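PDB 3E8L: serine proteinase inhibitor A from Sagittaria sagittifolia, which inhibits serine proteases and, with two reactive sites, probably blocks trypsin and chymotrypsin at the same time while inhibiting kallikrein only weakly. Local coordinates for residues 33-38 with 178-183; 99-104 with 129-134; 113-118 with 170-175. The protein carries 2 engineered substitutions. All blocks are in the same frame, centred on the assembly; numbering follows the deposited sequence. Where two conformers were deposited one is given.

Contact 1: 33-38 with 178-183. Engineered in segment 178-183: Gln180 (natural residue Arg).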
# COMPACT_ATOMS: atom_id res chain seq x y z
N GLN A 33 -20.02 -2.45 -4.85
CA GLN A 33 -21.00 -3.11 -5.71
C GLN A 33 -20.86 -2.62 -7.13
O GLN A 33 -20.67 -1.43 -7.34
CB GLN A 33 -22.42 -2.85 -5.21
CG GLN A 33 -23.09 -4.03 -4.47
CD GLN A 33 -22.57 -4.22 -3.03
OE1 GLN A 33 -22.18 -3.26 -2.37
NE2 GLN A 33 -22.57 -5.47 -2.54
N SER A 34 -20.96 -3.52 -8.10
CA SER A 34 -21.07 -3.12 -9.50
C SER A 34 -22.37 -2.37 -9.73
O SER A 34 -23.44 -2.82 -9.30
CB SER A 34 -20.99 -4.31 -10.44
OG SER A 34 -21.42 -3.95 -11.74
N ALA A 35 -22.29 -1.23 -10.40
CA ALA A 35 -23.45 -0.38 -10.60
C ALA A 35 -24.10 -0.61 -11.95
O ALA A 35 -24.83 0.24 -12.45
CB ALA A 35 -23.06 1.08 -10.45
N ALA A 36 -23.83 -1.77 -12.54
CA ALA A 36 -24.41 -2.13 -13.83
C ALA A 36 -25.87 -2.50 -13.67
O ALA A 36 -26.24 -3.25 -12.76
CB ALA A 36 -23.63 -3.28 -14.46
N ILE A 37 -26.73 -2.22 -14.46
CA ILE A 37 -28.18 -2.19 -14.50
C ILE A 37 -28.77 -3.44 -13.85
O ILE A 37 -29.96 -3.13 -13.17
N GLY A 38 -28.65 -4.60 -14.24
CA GLY A 38 -29.47 -5.77 -13.99
C GLY A 38 -29.13 -6.44 -12.67
O GLY A 38 -29.95 -7.00 -11.98
N THR A 178 -18.09 -0.01 -13.47
CA THR A 178 -18.40 1.10 -12.60
C THR A 178 -18.96 0.59 -11.28
O THR A 178 -19.49 -0.47 -11.23
CB THR A 178 -19.30 2.15 -13.27
OG1 THR A 178 -20.60 1.67 -13.43
CG2 THR A 178 -18.86 2.46 -14.57
N VAL A 179 -18.75 1.30 -10.19
CA VAL A 179 -19.14 0.81 -8.88
C VAL A 179 -19.89 1.82 -8.04
O VAL A 179 -19.89 3.01 -8.31
CB VAL A 179 -17.93 0.33 -8.08
CG1 VAL A 179 -17.18 -0.75 -8.82
CG2 VAL A 179 -17.01 1.49 -7.75
N GLN A 180 -20.52 1.30 -7.00
CA GLN A 180 -21.03 2.10 -5.90
C GLN A 180 -20.41 1.59 -4.61
O GLN A 180 -20.07 0.41 -4.50
CB GLN A 180 -22.55 2.03 -5.80
CG GLN A 180 -23.30 2.89 -6.81
CD GLN A 180 -24.77 3.06 -6.45
OE1 GLN A 180 -25.21 4.15 -6.10
NE2 GLN A 180 -25.53 1.98 -6.55
N PHE A 181 -20.27 2.47 -3.64
CA PHE A 181 -19.88 2.10 -2.30
C PHE A 181 -21.13 2.02 -1.45
O PHE A 181 -21.98 2.89 -1.52
CB PHE A 181 -18.88 3.09 -1.73
CG PHE A 181 -17.63 3.21 -2.53
CD1 PHE A 181 -17.55 4.08 -3.61
CD2 PHE A 181 -16.51 2.45 -2.21
CE1 PHE A 181 -16.40 4.20 -4.34
CE2 PHE A 181 -15.34 2.57 -2.94
CZ PHE A 181 -15.28 3.44 -4.02
N GLN A 182 -21.25 0.94 -0.68
CA GLN A 182 -22.45 0.60 0.08
C GLN A 182 -22.01 0.37 1.51
O GLN A 182 -21.05 -0.37 1.73
CB GLN A 182 -23.02 -0.70 -0.47
CG GLN A 182 -24.44 -1.05 -0.02
CD GLN A 182 -25.46 -0.66 -1.08
OE1 GLN A 182 -25.21 -0.82 -2.29
NE2 GLN A 182 -26.60 -0.10 -0.64
N LYS A 183 -22.67 0.98 2.49
CA LYS A 183 -22.20 0.79 3.85
C LYS A 183 -22.40 -0.65 4.34
O LYS A 183 -23.27 -1.36 3.84
CB LYS A 183 -22.68 1.84 4.87
CG LYS A 183 -23.82 2.75 4.49
CD LYS A 183 -23.95 3.83 5.57
CE LYS A 183 -25.07 4.84 5.33
NZ LYS A 183 -24.88 5.68 4.12
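Thr178 meets Ala35 where strand 30-34 has just ended. Its carbonyl O accepts the Ala35 N-H at 3.0 Å; the bond is nearly straight, but the donor sits above the carbonyl plane. The hydroxyl end of the Thr178 side chain lies beside the Ala35 methyl. Both side chains also touch Val141. Val179 comes next and faces Ser34 as a non-hydrogen-bonded pair, with their side chains diverging. Its CA makes a CA-H...O contact with Gln33 O at 3.1 Å. Its side chain is buried against Ile32 and Leu144. Gln180, an engineered residue (arginine in nature), forms the hydrogen-bonded pair with Gln33. Gln180 N reaches Gln33 O at 2.8 Å, and Gln33 N returns a bond to Gln180 O at 2.9 Å. The Gln180 CG packs on the Ala35 methyl. Phe181 points away from segment 33-38, and its ring meets that of Phe69. Gln182 brings its CB to 3.3 Å from Gln33 OE1. The two glutamine chains cross at about a right angle, each bent at its second torsion, and Gln33 OE1 takes its hydrogen bond from Thr31 rather than from Gln182. Beyond it, Lys183 forms salt bridges with Asp13, Asp15 and Asp17. This two-stranded antiparallel pairing joins the first and last strands of the chain, the closure expected of a beta-trefoil inhibitor of the Kunitz type.

Contact 2: 99-104 with 129-134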
# COMPACT_ATOMS: atom_id res chain seq x y z
N THR A 99 -4.60 -7.80 3.72
CA THR A 99 -5.74 -7.90 2.83
C THR A 99 -5.80 -6.67 1.89
O THR A 99 -6.85 -6.39 1.29
CB THR A 99 -7.08 -8.02 3.64
OG1 THR A 99 -7.26 -6.84 4.42
CG2 THR A 99 -7.07 -9.23 4.56
N ALA A 100 -4.70 -5.93 1.78
CA ALA A 100 -4.68 -4.73 0.94
C ALA A 100 -4.71 -5.13 -0.54
O ALA A 100 -4.17 -6.17 -0.93
CB ALA A 100 -3.46 -3.89 1.26
N TRP A 101 -5.35 -4.31 -1.36
CA TRP A 101 -5.43 -4.56 -2.78
C TRP A 101 -4.14 -4.18 -3.44
O TRP A 101 -3.45 -3.27 -2.97
CB TRP A 101 -6.51 -3.68 -3.42
CG TRP A 101 -7.90 -4.06 -3.12
CD1 TRP A 101 -8.36 -4.79 -2.06
CD2 TRP A 101 -9.06 -3.68 -3.88
NE1 TRP A 101 -9.74 -4.92 -2.13
CE2 TRP A 101 -10.18 -4.23 -3.24
CE3 TRP A 101 -9.26 -2.95 -5.05
CZ2 TRP A 101 -11.47 -4.07 -3.73
CZ3 TRP A 101 -10.54 -2.78 -5.52
CH2 TRP A 101 -11.63 -3.34 -4.87
N SER A 102 -3.80 -4.84 -4.55
CA SER A 102 -2.77 -4.27 -5.44
C SER A 102 -2.80 -4.70 -6.90
O SER A 102 -3.48 -5.65 -7.26
CB SER A 102 -1.36 -4.41 -4.84
OG SER A 102 -1.02 -5.74 -4.66
N ILE A 103 -2.07 -3.95 -7.72
CA ILE A 103 -1.91 -4.26 -9.12
C ILE A 103 -1.01 -5.47 -9.23
O ILE A 103 0.13 -5.48 -8.78
CB ILE A 103 -1.26 -3.11 -9.88
CG1 ILE A 103 -1.96 -1.80 -9.54
CG2 ILE A 103 -1.35 -3.38 -11.38
CD1 ILE A 103 -1.16 -0.61 -9.91
N GLY A 104 -1.52 -6.51 -9.83
CA GLY A 104 -0.76 -7.73 -9.95
C GLY A 104 0.01 -7.80 -11.24
O GLY A 104 -0.34 -7.16 -12.24
N SER A 129 -1.33 -1.32 -3.60
CA SER A 129 -1.41 -0.25 -4.56
C SER A 129 -2.38 0.81 -4.04
O SER A 129 -2.97 0.67 -2.97
CB SER A 129 -1.80 -0.81 -5.92
OG SER A 129 -0.84 -1.79 -6.29
N TRP A 130 -2.48 1.89 -4.79
CA TRP A 130 -3.22 3.05 -4.37
C TRP A 130 -4.36 3.21 -5.35
O TRP A 130 -4.14 3.35 -6.55
CB TRP A 130 -2.30 4.27 -4.42
CG TRP A 130 -1.21 4.30 -3.36
CD1 TRP A 130 0.12 4.00 -3.53
CD2 TRP A 130 -1.37 4.65 -1.98
NE1 TRP A 130 0.80 4.16 -2.33
CE2 TRP A 130 -0.09 4.56 -1.36
CE3 TRP A 130 -2.48 5.05 -1.20
CZ2 TRP A 130 0.11 4.84 -0.01
CZ3 TRP A 130 -2.27 5.34 0.14
CH2 TRP A 130 -0.99 5.23 0.73
N PHE A 131 -5.59 3.16 -4.85
CA PHE A 131 -6.74 3.23 -5.72
C PHE A 131 -7.51 4.54 -5.60
O PHE A 131 -7.58 5.15 -4.53
CB PHE A 131 -7.62 2.01 -5.52
CG PHE A 131 -6.91 0.73 -5.82
CD1 PHE A 131 -7.09 0.08 -7.04
CD2 PHE A 131 -6.01 0.19 -4.90
CE1 PHE A 131 -6.41 -1.11 -7.33
CE2 PHE A 131 -5.33 -0.99 -5.19
CZ PHE A 131 -5.53 -1.63 -6.40
N GLU A 132 -8.06 4.94 -6.73
CA GLU A 132 -8.60 6.26 -6.94
C GLU A 132 -10.03 6.05 -7.37
O GLU A 132 -10.29 5.21 -8.23
CB GLU A 132 -7.79 6.90 -8.07
CG GLU A 132 -8.09 8.34 -8.42
CD GLU A 132 -7.15 8.90 -9.47
OE1 GLU A 132 -5.95 8.59 -9.43
OE2 GLU A 132 -7.60 9.67 -10.35
N ALA A 133 -10.97 6.77 -6.76
CA ALA A 133 -12.34 6.80 -7.27
C ALA A 133 -12.43 7.98 -8.22
O ALA A 133 -12.06 9.11 -7.86
CB ALA A 133 -13.35 6.95 -6.16
N ARG A 134 -12.87 7.72 -9.44
CA ARG A 134 -13.03 8.77 -10.43
C ARG A 134 -14.51 8.93 -10.72
O ARG A 134 -15.26 7.94 -10.69
CB ARG A 134 -12.28 8.42 -11.71
CG ARG A 134 -10.81 8.70 -11.65
CD ARG A 134 -10.17 8.38 -12.98
NE ARG A 134 -8.71 8.43 -12.89
CZ ARG A 134 -7.88 7.87 -13.76
NH1 ARG A 134 -8.34 7.21 -14.81
NH2 ARG A 134 -6.57 7.99 -13.58
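Phe131 and Trp101 meet edge-to-face inside the beta-trefoil, where strand 101-103 runs almost at right angles to strand 130-134. The six-membered ring of Trp101 turns its edge to the face of Phe131. The centroids are 5.4 Å apart and the planes stand at 82°. Trp101 CE3 sits over the centre of the Phe131 ring. Both aromatic side chains have CG anti to the carbonyl carbon, with chi1 -60° for Phe131. With this torsion Phe131 projects its far end to the backbone of the other strand. Its CE2 touches Trp101 CB at 3.4 Å, a close apolar contact. The same ring has Ser102 CA at its edge, in plane. Around the pair, Phe87 meets both rings, Phe89 meets Trp101, and Ile117 packs on both side chains. A leucine in place of Phe131 would probably leave the Trp101 edge without an aromatic face and open a gap beside the Trp101 CB.

Ser129 bonds to strand 101-103 through both backbone and side chain. Its N-H donates to Trp101 O at 2.9 Å, in the carbonyl plane and on a lone pair. Its hydroxyl swings round beside its own backbone N and reaches the N-H of the next peptide, that of Ile103. One serine thus serves an acceptor and a donor of strand 101-103. The CG1 branch of Ile103 lies alongside this hydroxyl, with CG1 3.4 Å from Ser129 OG. Ile103 also packs on Ala146 of the neighbouring strand 142-147. The bond from Ile103 N to Ser129 OG is 2.9 Å long and close to straight, with 167° at the hydrogen.

Contact 3: 113-118 with 170-175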
# COMPACT_ATOMS: atom_id res chain seq x y z
N SER A 113 -5.09 -12.70 -21.01
CA SER A 113 -3.89 -12.06 -20.51
C SER A 113 -4.25 -10.71 -19.92
O SER A 113 -4.83 -9.85 -20.61
CB SER A 113 -2.84 -11.90 -21.59
OG SER A 113 -2.39 -13.18 -22.00
N PHE A 114 -3.93 -10.53 -18.64
CA PHE A 114 -4.17 -9.28 -17.96
C PHE A 114 -3.32 -9.12 -16.71
O PHE A 114 -2.70 -10.07 -16.23
CB PHE A 114 -5.66 -9.13 -17.62
CG PHE A 114 -6.17 -10.10 -16.56
CD1 PHE A 114 -6.96 -9.63 -15.51
CD2 PHE A 114 -5.87 -11.46 -16.62
CE1 PHE A 114 -7.45 -10.50 -14.54
CE2 PHE A 114 -6.36 -12.34 -15.65
CZ PHE A 114 -7.16 -11.85 -14.60
N GLN A 115 -3.28 -7.89 -16.21
CA GLN A 115 -2.79 -7.60 -14.87
C GLN A 115 -3.98 -7.59 -13.92
O GLN A 115 -4.77 -6.64 -13.95
CB GLN A 115 -2.08 -6.25 -14.84
CG GLN A 115 -0.87 -6.15 -15.72
CD GLN A 115 -0.23 -4.80 -15.59
OE1 GLN A 115 -0.43 -3.92 -16.43
NE2 GLN A 115 0.51 -4.59 -14.49
N PRO A 116 -4.14 -8.63 -13.09
CA PRO A 116 -5.30 -8.60 -12.19
C PRO A 116 -5.09 -7.63 -11.05
O PRO A 116 -3.96 -7.25 -10.76
CB PRO A 116 -5.37 -10.03 -11.65
CG PRO A 116 -4.01 -10.58 -11.83
CD PRO A 116 -3.45 -9.94 -13.05
N ILE A 117 -6.18 -7.20 -10.42
CA ILE A 117 -6.10 -6.58 -9.11
C ILE A 117 -6.14 -7.76 -8.15
O ILE A 117 -7.00 -8.64 -8.27
CB ILE A 117 -7.29 -5.64 -8.82
CG1 ILE A 117 -7.47 -4.62 -9.95
CG2 ILE A 117 -7.10 -4.94 -7.50
CD1 ILE A 117 -6.19 -3.91 -10.34
N THR A 118 -5.18 -7.80 -7.23
CA THR A 118 -5.14 -8.87 -6.24
C THR A 118 -5.43 -8.26 -4.87
O THR A 118 -5.54 -7.03 -4.75
CB THR A 118 -3.79 -9.66 -6.26
OG1 THR A 118 -2.71 -8.79 -5.92
CG2 THR A 118 -3.55 -10.26 -7.63
N LEU A 170 -11.35 -8.38 -11.78
CA LEU A 170 -10.92 -7.03 -12.04
C LEU A 170 -9.46 -7.04 -12.44
O LEU A 170 -8.69 -7.86 -11.93
CB LEU A 170 -11.12 -6.16 -10.80
CG LEU A 170 -12.55 -5.90 -10.33
CD1 LEU A 170 -12.52 -4.76 -9.38
CD2 LEU A 170 -13.45 -5.58 -11.52
N GLY A 171 -9.09 -6.15 -13.35
CA GLY A 171 -7.69 -5.96 -13.72
C GLY A 171 -7.49 -4.59 -14.35
O GLY A 171 -8.43 -3.80 -14.45
N ILE A 172 -6.25 -4.29 -14.74
CA ILE A 172 -5.93 -3.07 -15.43
C ILE A 172 -6.49 -3.20 -16.84
O ILE A 172 -6.25 -4.22 -17.51
CB ILE A 172 -4.40 -2.85 -15.50
CG1 ILE A 172 -3.80 -2.79 -14.09
CG2 ILE A 172 -4.03 -1.62 -16.37
CD1 ILE A 172 -4.36 -1.70 -13.15
N GLY A 173 -7.23 -2.19 -17.26
CA GLY A 173 -7.86 -2.17 -18.58
C GLY A 173 -9.13 -2.97 -18.57
O GLY A 173 -9.91 -2.91 -17.63
N GLY A 174 -9.33 -3.75 -19.62
CA GLY A 174 -10.50 -4.61 -19.72
C GLY A 174 -11.76 -3.88 -20.12
O GLY A 174 -11.74 -2.93 -20.88
N GLU A 175 -12.87 -4.36 -19.59
CA GLU A 175 -14.18 -3.87 -19.98
C GLU A 175 -14.59 -2.83 -18.97
O GLU A 175 -14.19 -2.89 -17.79
CB GLU A 175 -15.19 -5.02 -20.02
CG GLU A 175 -16.10 -5.03 -21.24
CD GLU A 175 -15.62 -6.00 -22.33
OE1 GLU A 175 -16.22 -7.10 -22.42
OE2 GLU A 175 -14.66 -5.66 -23.08
O HOH W 1 -4.38 -6.12 -17.94
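Gln115 and Ile172 share one direct hydrogen bond and one through water. Ile172 N donates to Gln115 O at 2.9 Å. A water bridges the other two groups: it accepts from Gln115 N at 2.7 Å and donates to Ile172 O at 2.7 Å. In this way the N-H and C=O of both residues are all satisfied, although the chains do not pair directly at the water. A second direct bond runs from Ile117 N to Leu170 O at 3.0 Å. It is straight at the hydrogen, but the donor stands above the carbonyl plane. The same Leu170 O also receives a CA-H...O contact from Pro116 CA at 3.5 Å. Pro116 has no N-H to offer; its O probably accepts from Gly104 N. These bonds bracket a single bridge between Pro116 and Gly171, at the break in strand 113-119 of the beta-trefoil, where the end of strand 167-172 crosses it. The backbones come close here. Gly171 CA lies 3.0 Å from Gln115 O, which appears to leave little room for a side chain. The Phe114 ring turns its edge to Gly171 CA and has Pro116 CD of its own segment over one face. In one of the two conformers of Ile117, its CD1 meets Ile172 CD1 at 4.0 Å and its CG1 lies against Leu170 CB. Ile172 CG1 packs on Gln115 CB.

The three contacts belong to one beta-trefoil, made of strands and loops, with no helix. Contact 1 pairs the first strand with the last, and both other contacts lie between its segments. Contacts 2 and 3 cross along the chain, in the order 99-104, 113-118, 129-134, 170-175. Their centres are about 12 Å apart. Contact 1 is centred about 17 Å from contact 2 and 18 Å from contact 3. Strand 167-172 of contact 3 is followed, after a short loop, by strand 179-183 of contact 1. Contacts 2 and 3 share the sheet that holds strands 101-103 and 113-119, where Ser102 O and Thr118 N are probably hydrogen-bonded, while contact 1 closes the trefoil.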